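Side-chain contacts in Mlr3007 protein (Mesorhizobium loti, PDB 3QQM), which probably transfers the amino group between leucine, isoleucine or valine and 2-oxoglutarate, as a pyridoxal-phosphate-dependent aminotransferase of class IV: residues A[20-23]-A[29-32]; A[179-184]-A[190-195]. One frame throughout, in Å; residues are numbered along the deposited sequence.

Contact 1 (A[20-23]-A[29-32])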
ATOM      1  N   GLU A  20      -7.168  -1.360   5.804  1.00 15.11           N
ATOM      2  CA  GLU A  20      -7.493  -1.113   4.385  1.00 14.83           C
ATOM      3  C   GLU A  20      -7.699   0.391   4.246  1.00 14.77           C
ATOM      4  O   GLU A  20      -8.448   0.994   5.025  1.00 14.11           O
ATOM      5  CB  GLU A  20      -8.745  -1.865   3.911  1.00 14.67           C
ATOM      6  CG  GLU A  20      -8.600  -3.371   3.843  1.00 14.64           C
ATOM      7  CD  GLU A  20      -7.635  -3.836   2.754  1.00 14.04           C
ATOM      8  OE1 GLU A  20      -7.449  -3.090   1.739  1.00 14.27           O
ATOM      9  OE2 GLU A  20      -7.078  -4.948   2.895  1.00 11.59           O
ATOM     10  N   THR A  21      -7.012   0.982   3.262  1.00 14.67           N
ATOM     11  CA  THR A  21      -7.090   2.394   2.989  1.00 14.85           C
ATOM     12  C   THR A  21      -7.580   2.525   1.561  1.00 14.93           C
ATOM     13  O   THR A  21      -6.892   2.126   0.610  1.00 14.21           O
ATOM     14  CB  THR A  21      -5.731   3.072   3.191  1.00 15.15           C
ATOM     15  OG1 THR A  21      -5.303   2.844   4.531  1.00 15.13           O
ATOM     16  CG2 THR A  21      -5.818   4.576   2.927  1.00 14.51           C
HETATM   17  N   MSE A  22      -8.749   3.141   1.423  1.00 15.00           N
HETATM   18  CA  MSE A  22      -9.411   3.261   0.151  1.00 15.35           C
HETATM   19  C   MSE A  22      -9.869   4.679  -0.194  1.00 16.03           C
HETATM   20  O   MSE A  22     -10.002   5.547   0.689  1.00 15.79           O
HETATM   21  CB  MSE A  22     -10.673   2.386   0.203  1.00 15.41           C
HETATM   22  CG  MSE A  22     -10.433   0.953   0.701  1.00 15.19           C
HETATM   23 SE   MSE A  22     -12.056  -0.089   0.891  0.75 15.14          SE
HETATM   24  CE  MSE A  22     -12.963   0.941   2.265  1.00 15.86           C
ATOM     25  N   ARG A  23     -10.164   4.881  -1.478  1.00 16.44           N
ATOM     26  CA  ARG A  23     -10.689   6.141  -1.947  1.00 17.36           C
ATOM     27  C   ARG A  23     -12.145   5.948  -2.275  1.00 17.82           C
ATOM     28  O   ARG A  23     -12.491   5.146  -3.151  1.00 18.05           O
ATOM     29  CB  ARG A  23      -9.997   6.604  -3.215  1.00 17.67           C
ATOM     30  CG  ARG A  23     -10.340   8.048  -3.575  1.00 18.70           C
ATOM     31  CD  ARG A  23     -10.070   8.397  -5.040  1.00 18.74           C
ATOM     32  NE  ARG A  23      -8.724   8.058  -5.483  1.00 19.27           N
ATOM     33  CZ  ARG A  23      -8.281   8.201  -6.736  1.00 20.37           C
ATOM     34  NH1 ARG A  23      -9.075   8.717  -7.687  1.00 20.25           N
ATOM     35  NH2 ARG A  23      -7.039   7.822  -7.043  1.00 19.89           N
ATOM     36  N   SER A  29     -18.789   4.686  -5.172  1.00 24.41           N
ATOM     37  CA  SER A  29     -18.313   4.211  -3.877  1.00 23.14           C
ATOM     38  C   SER A  29     -16.776   3.948  -3.849  1.00 21.82           C
ATOM     39  O   SER A  29     -16.016   4.619  -4.535  1.00 21.61           O
ATOM     40  CB  SER A  29     -19.120   2.964  -3.488  1.00 23.25           C
ATOM     41  OG  SER A  29     -18.816   2.520  -2.178  1.00 24.32           O
ATOM     42  N   PHE A  30     -16.333   2.951  -3.102  1.00 20.49           N
ATOM     43  CA  PHE A  30     -14.888   2.710  -2.958  1.00 19.79           C
ATOM     44  C   PHE A  30     -14.222   2.192  -4.206  1.00 19.34           C
ATOM     45  O   PHE A  30     -14.655   1.227  -4.788  1.00 19.09           O
ATOM     46  CB  PHE A  30     -14.595   1.745  -1.804  1.00 19.29           C
ATOM     47  CG  PHE A  30     -15.190   2.162  -0.509  1.00 19.17           C
ATOM     48  CD1 PHE A  30     -14.617   3.155   0.232  1.00 19.11           C
ATOM     49  CD2 PHE A  30     -16.368   1.584  -0.054  1.00 19.98           C
ATOM     50  CE1 PHE A  30     -15.181   3.552   1.419  1.00 19.52           C
ATOM     51  CE2 PHE A  30     -16.941   1.974   1.133  1.00 19.40           C
ATOM     52  CZ  PHE A  30     -16.329   2.949   1.881  1.00 20.09           C
ATOM     53  N   LEU A  31     -13.145   2.841  -4.600  1.00 19.12           N
ATOM     54  CA  LEU A  31     -12.412   2.409  -5.764  1.00 19.25           C
ATOM     55  C   LEU A  31     -11.772   1.041  -5.416  1.00 18.35           C
ATOM     56  O   LEU A  31     -11.254   0.858  -4.317  1.00 17.01           O
ATOM     57  CB  LEU A  31     -11.363   3.459  -6.125  1.00 19.68           C
ATOM     58  CG  LEU A  31     -10.770   3.517  -7.525  1.00 21.16           C
ATOM     59  CD1 LEU A  31     -11.869   3.632  -8.598  1.00 21.58           C
ATOM     60  CD2 LEU A  31      -9.775   4.712  -7.645  1.00 21.24           C
ATOM     61  N   ARG A  32     -11.916   0.068  -6.322  1.00 18.03           N
ATOM     62  CA  ARG A  32     -11.347  -1.268  -6.131  1.00 17.81           C
ATOM     63  C   ARG A  32     -11.866  -1.935  -4.845  1.00 17.24           C
ATOM     64  O   ARG A  32     -11.166  -2.714  -4.210  1.00 16.22           O
ATOM     65  CB  ARG A  32      -9.801  -1.200  -6.141  1.00 17.40           C
ATOM     66  CG  ARG A  32      -9.216  -0.942  -7.510  1.00 17.93           C
ATOM     67  CD  ARG A  32      -7.695  -0.743  -7.453  1.00 17.99           C
ATOM     68  NE  ARG A  32      -7.365   0.594  -6.985  1.00 17.64           N
ATOM     69  CZ  ARG A  32      -7.309   1.654  -7.786  1.00 18.28           C
ATOM     70  NH1 ARG A  32      -7.513   1.519  -9.103  1.00 17.30           N
ATOM     71  NH2 ARG A  32      -7.025   2.845  -7.279  1.00 18.43           N
TER
HETATM   72  O   HOH W   1      -9.378   2.892  -3.452  1.00 10.16           O
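Arg23 O accepts the hydrogen bond from Leu31 N at 2.8 Å. The same oxygen also meets Phe30 CA at 3.4 Å in a CA-H...O contact, so two neighbouring residues of 29-32 lean on one carbonyl. The return link on Arg23 runs through water 1. This water accepts from Arg23 N and donates to Leu31 O, both at 2.9 Å. Both backbone polar groups of Arg23 are thus used in the pairing, one directly and one through solvent.

The apolar half belongs to Met22, present as selenomethionine, and Phe30. The terminal methyl does the touching. Met22 CE sits over one face of the Phe30 ring, displaced toward the CD1-CE1 side, with CE 3.4 Å from Phe30 CD1. This is a CH-pi contact, 20° off the ring normal. The selenium approaches the ring obliquely, a Met-aromatic contact. The bend at chi3 (-63°) turns the methyl back over the ring. Leu60 of helix 53-64 packs on both side chains, and the edge-to-face partner of Phe30 is Trp24.

Arg23 and Leu31 run side by side and point the same way. Leu31 CD2 lies over the centre of one guanidinium face, 3.9 Å from Arg23 CZ. In both, CG is anti to the backbone N (chi1 -169° for Arg23), in keeping with their common direction. The polar edge of Arg23 is engaged elsewhere, with NE bonded to Leu212 O. The leucine methyl therefore meets the flat of the group while the edge keeps its hydrogen bond.

Strands 17-25 and 29-30 form a beta hairpin at one border of the four-stranded antiparallel sheet, and Arg32 follows as the N-cap residue of helix 33-47.

Contact 2 (A[179-184]-A[190-195])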
ATOM      1  N   VAL A 179      -3.373  -3.656  -3.699  1.00 12.30           N
ATOM      2  CA  VAL A 179      -4.599  -3.696  -4.460  1.00 12.22           C
ATOM      3  C   VAL A 179      -4.454  -2.981  -5.826  1.00 12.15           C
ATOM      4  O   VAL A 179      -4.958  -3.460  -6.814  1.00 12.05           O
ATOM      5  CB  VAL A 179      -5.744  -3.123  -3.608  1.00 12.55           C
ATOM      6  CG1 VAL A 179      -6.936  -2.648  -4.470  1.00 12.60           C
ATOM      7  CG2 VAL A 179      -6.156  -4.167  -2.533  1.00 11.63           C
ATOM      8  N   LEU A 180      -3.807  -1.830  -5.875  1.00 11.87           N
ATOM      9  CA  LEU A 180      -3.578  -1.201  -7.168  1.00 12.24           C
ATOM     10  C   LEU A 180      -2.680  -2.177  -7.935  1.00 12.12           C
ATOM     11  O   LEU A 180      -2.955  -2.524  -9.069  1.00 12.00           O
ATOM     12  CB  LEU A 180      -2.894   0.154  -7.029  1.00 12.02           C
ATOM     13  CG  LEU A 180      -2.450   0.790  -8.353  1.00 13.04           C
ATOM     14  CD1 LEU A 180      -3.666   1.156  -9.240  1.00 13.17           C
ATOM     15  CD2 LEU A 180      -1.561   2.014  -8.167  1.00 12.74           C
ATOM     16  N   ARG A 181      -1.640  -2.656  -7.265  1.00 12.16           N
ATOM     17  CA  ARG A 181      -0.679  -3.595  -7.847  1.00 12.92           C
ATOM     18  C   ARG A 181      -1.399  -4.760  -8.460  1.00 13.40           C
ATOM     19  O   ARG A 181      -1.142  -5.116  -9.595  1.00 14.16           O
ATOM     20  CB  ARG A 181       0.274  -4.113  -6.778  1.00 12.93           C
ATOM     21  CG  ARG A 181       1.283  -5.153  -7.246  1.00 13.21           C
ATOM     22  CD  ARG A 181       2.079  -5.655  -6.040  1.00 13.69           C
ATOM     23  NE  ARG A 181       3.094  -6.651  -6.384  1.00 12.93           N
ATOM     24  CZ  ARG A 181       2.873  -7.947  -6.496  1.00 12.87           C
ATOM     25  NH1 ARG A 181       1.652  -8.448  -6.305  1.00 12.91           N
ATOM     26  NH2 ARG A 181       3.886  -8.754  -6.811  1.00 13.64           N
ATOM     27  N   ALA A 182      -2.313  -5.353  -7.705  1.00 13.53           N
ATOM     28  CA  ALA A 182      -3.073  -6.477  -8.197  1.00 13.78           C
ATOM     29  C   ALA A 182      -3.889  -6.100  -9.437  1.00 14.41           C
ATOM     30  O   ALA A 182      -3.990  -6.874 -10.384  1.00 15.00           O
ATOM     31  CB  ALA A 182      -4.001  -6.987  -7.106  1.00 13.51           C
ATOM     32  N   GLU A 183      -4.515  -4.933  -9.431  1.00 14.78           N
ATOM     33  CA  GLU A 183      -5.325  -4.566 -10.579  1.00 15.80           C
ATOM     34  C   GLU A 183      -4.459  -4.408 -11.836  1.00 15.89           C
ATOM     35  O   GLU A 183      -4.865  -4.817 -12.918  1.00 16.07           O
ATOM     36  CB  GLU A 183      -6.109  -3.283 -10.325  1.00 16.35           C
ATOM     37  CG  GLU A 183      -7.210  -2.974 -11.389  1.00 18.27           C
ATOM     38  CD  GLU A 183      -8.003  -1.710 -11.057  1.00 21.41           C
ATOM     39  OE1 GLU A 183      -7.409  -0.611 -11.041  1.00 22.44           O
ATOM     40  OE2 GLU A 183      -9.244  -1.810 -10.857  1.00 24.17           O
ATOM     41  N   LEU A 184      -3.289  -3.799 -11.683  1.00 15.69           N
ATOM     42  CA  LEU A 184      -2.405  -3.581 -12.806  1.00 16.33           C
ATOM     43  C   LEU A 184      -1.854  -4.904 -13.329  1.00 16.65           C
ATOM     44  O   LEU A 184      -1.623  -5.045 -14.530  1.00 17.25           O
ATOM     45  CB  LEU A 184      -1.258  -2.641 -12.428  1.00 16.29           C
ATOM     46  CG  LEU A 184      -1.589  -1.203 -12.027  1.00 16.35           C
ATOM     47  CD1 LEU A 184      -0.315  -0.531 -11.546  1.00 16.42           C
ATOM     48  CD2 LEU A 184      -2.235  -0.406 -13.169  1.00 16.82           C
ATOM     49  N   ALA A 190       1.056  -4.353 -15.593  1.00 19.71           N
ATOM     50  CA  ALA A 190       2.234  -4.564 -14.795  1.00 19.43           C
ATOM     51  C   ALA A 190       2.648  -6.039 -14.903  1.00 19.65           C
ATOM     52  O   ALA A 190       1.820  -6.901 -15.226  1.00 19.93           O
ATOM     53  CB  ALA A 190       1.956  -4.190 -13.354  1.00 18.75           C
ATOM     54  N   GLU A 191       3.927  -6.312 -14.670  1.00 19.48           N
ATOM     55  CA  GLU A 191       4.463  -7.668 -14.685  1.00 20.11           C
ATOM     56  C   GLU A 191       5.437  -7.816 -13.542  1.00 19.41           C
ATOM     57  O   GLU A 191       6.096  -6.862 -13.156  1.00 18.57           O
ATOM     58  CB  GLU A 191       5.177  -7.996 -15.984  1.00 21.10           C
ATOM     59  CG  GLU A 191       4.251  -8.220 -17.161  1.00 23.92           C
ATOM     60  CD  GLU A 191       4.993  -8.412 -18.472  1.00 27.64           C
ATOM     61  OE1 GLU A 191       6.254  -8.516 -18.448  1.00 29.50           O
ATOM     62  OE2 GLU A 191       4.301  -8.457 -19.539  1.00 30.70           O
ATOM     63  N   GLU A 192       5.501  -9.017 -12.991  1.00 19.15           N
ATOM     64  CA  GLU A 192       6.405  -9.271 -11.905  1.00 18.95           C
ATOM     65  C   GLU A 192       7.850  -9.289 -12.393  1.00 18.88           C
ATOM     66  O   GLU A 192       8.147  -9.674 -13.534  1.00 19.32           O
ATOM     67  CB  GLU A 192       6.032 -10.546 -11.136  1.00 18.94           C
ATOM     68  CG  GLU A 192       4.802 -10.332 -10.214  1.00 19.22           C
ATOM     69  CD  GLU A 192       4.569 -11.496  -9.275  1.00 19.42           C
ATOM     70  OE1 GLU A 192       4.613 -12.627  -9.767  1.00 20.46           O
ATOM     71  OE2 GLU A 192       4.340 -11.268  -8.049  1.00 18.94           O
ATOM     72  N   ALA A 193       8.736  -8.804 -11.544  1.00 18.23           N
ATOM     73  CA  ALA A 193      10.148  -8.743 -11.892  1.00 18.41           C
ATOM     74  C   ALA A 193      10.992  -8.543 -10.642  1.00 17.72           C
ATOM     75  O   ALA A 193      10.474  -8.366  -9.577  1.00 16.94           O
ATOM     76  CB  ALA A 193      10.401  -7.611 -12.927  1.00 18.18           C
ATOM     77  N   ILE A 194      12.302  -8.609 -10.813  1.00 18.40           N
ATOM     78  CA  ILE A 194      13.255  -8.455  -9.728  1.00 18.24           C
ATOM     79  C   ILE A 194      14.293  -7.423 -10.152  1.00 18.33           C
ATOM     80  O   ILE A 194      14.827  -7.475 -11.258  1.00 18.33           O
ATOM     81  CB  ILE A 194      13.964  -9.768  -9.440  1.00 18.53           C
ATOM     82  CG1 ILE A 194      12.947 -10.876  -9.169  1.00 19.25           C
ATOM     83  CG2 ILE A 194      14.898  -9.622  -8.257  1.00 18.05           C
ATOM     84  CD1 ILE A 194      13.595 -12.288  -9.058  1.00 20.12           C
ATOM     85  N   TYR A 195      14.558  -6.470  -9.281  1.00 18.10           N
ATOM     86  CA  TYR A 195      15.545  -5.445  -9.578  1.00 18.58           C
ATOM     87  C   TYR A 195      16.020  -4.722  -8.314  1.00 18.69           C
ATOM     88  O   TYR A 195      15.340  -4.711  -7.298  1.00 18.27           O
ATOM     89  CB  TYR A 195      15.018  -4.456 -10.641  1.00 18.63           C
ATOM     90  CG  TYR A 195      13.633  -3.870 -10.390  1.00 18.02           C
ATOM     91  CD1 TYR A 195      13.423  -2.889  -9.434  1.00 17.89           C
ATOM     92  CD2 TYR A 195      12.567  -4.226 -11.177  1.00 18.26           C
ATOM     93  CE1 TYR A 195      12.151  -2.334  -9.241  1.00 17.02           C
ATOM     94  CE2 TYR A 195      11.306  -3.643 -11.014  1.00 17.31           C
ATOM     95  CZ  TYR A 195      11.104  -2.724 -10.042  1.00 16.80           C
ATOM     96  OH  TYR A 195       9.837  -2.197  -9.884  1.00 15.76           O
TER
HETATM   97  O   HOH W   2       1.553 -11.154  -7.101  1.00 25.08           O
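Arg181 NH2 and Glu192 OE2 form a salt bridge at 2.8 Å. The bond is bent, 139° at the hydrogen, and uses the anti lone pair of the carboxylate oxygen. The two flat groups are steeply turned, 67° between planes, so they meet through one nitrogen and one oxygen. Water 2 makes a second link. It lies in the guanidinium plane, accepts from Arg181 NH1 at 2.8 Å and donates to Glu192 OE2 at 2.9 Å. Leu171 N also bonds this oxygen, and Arg181 NH2 has a further acceptor in Pro169 O. Arg181 reaches across because its chain is extended from CG to NE, with CG anti to the backbone N (chi1 177°).

Helix 179-186 and strand 190-193 belong to a beta-alpha-beta unit that starts with strand 166-169, parallel to 190-193. The salt bridge ties the crossover helix to the second strand. A leucine in place of Arg181 would probably leave Glu192 without its charged mate and break the water-bridged link from helix to strand.

Nearer the turn between them, Ala190 N donates to Leu184 O at 3.0 Å. Beside this bond Leu184 CB packs on Ala190 CB at 3.7 Å. Leu184 also touches Phe158 of strand 156-160, and Ala190 touches Leu166 of strand 166-169.

In the fold
Contact 1 closes before contact 2 opens along the chain, and their centres lie about 18 Å apart. They nevertheless touch through Arg32, the residue that ends 29-32. Arg32 NH1 forms a salt bridge with Glu183 OE1 at 2.9 Å, and Arg32 CB packs on Val179 CG1 at 3.6 Å. The hairpin and the helix of the beta-alpha-beta unit are thereby joined directly. The start of that helix is also part of the cofactor site. Val179 N hydrogen-bonds phosphate oxygen OP1 of the lysine-pyridoxal phosphate residue at position 118, and Leu180 N makes a weak bond to OP2. Arg32 therefore connects contact 1 to the helix start that holds the phosphate.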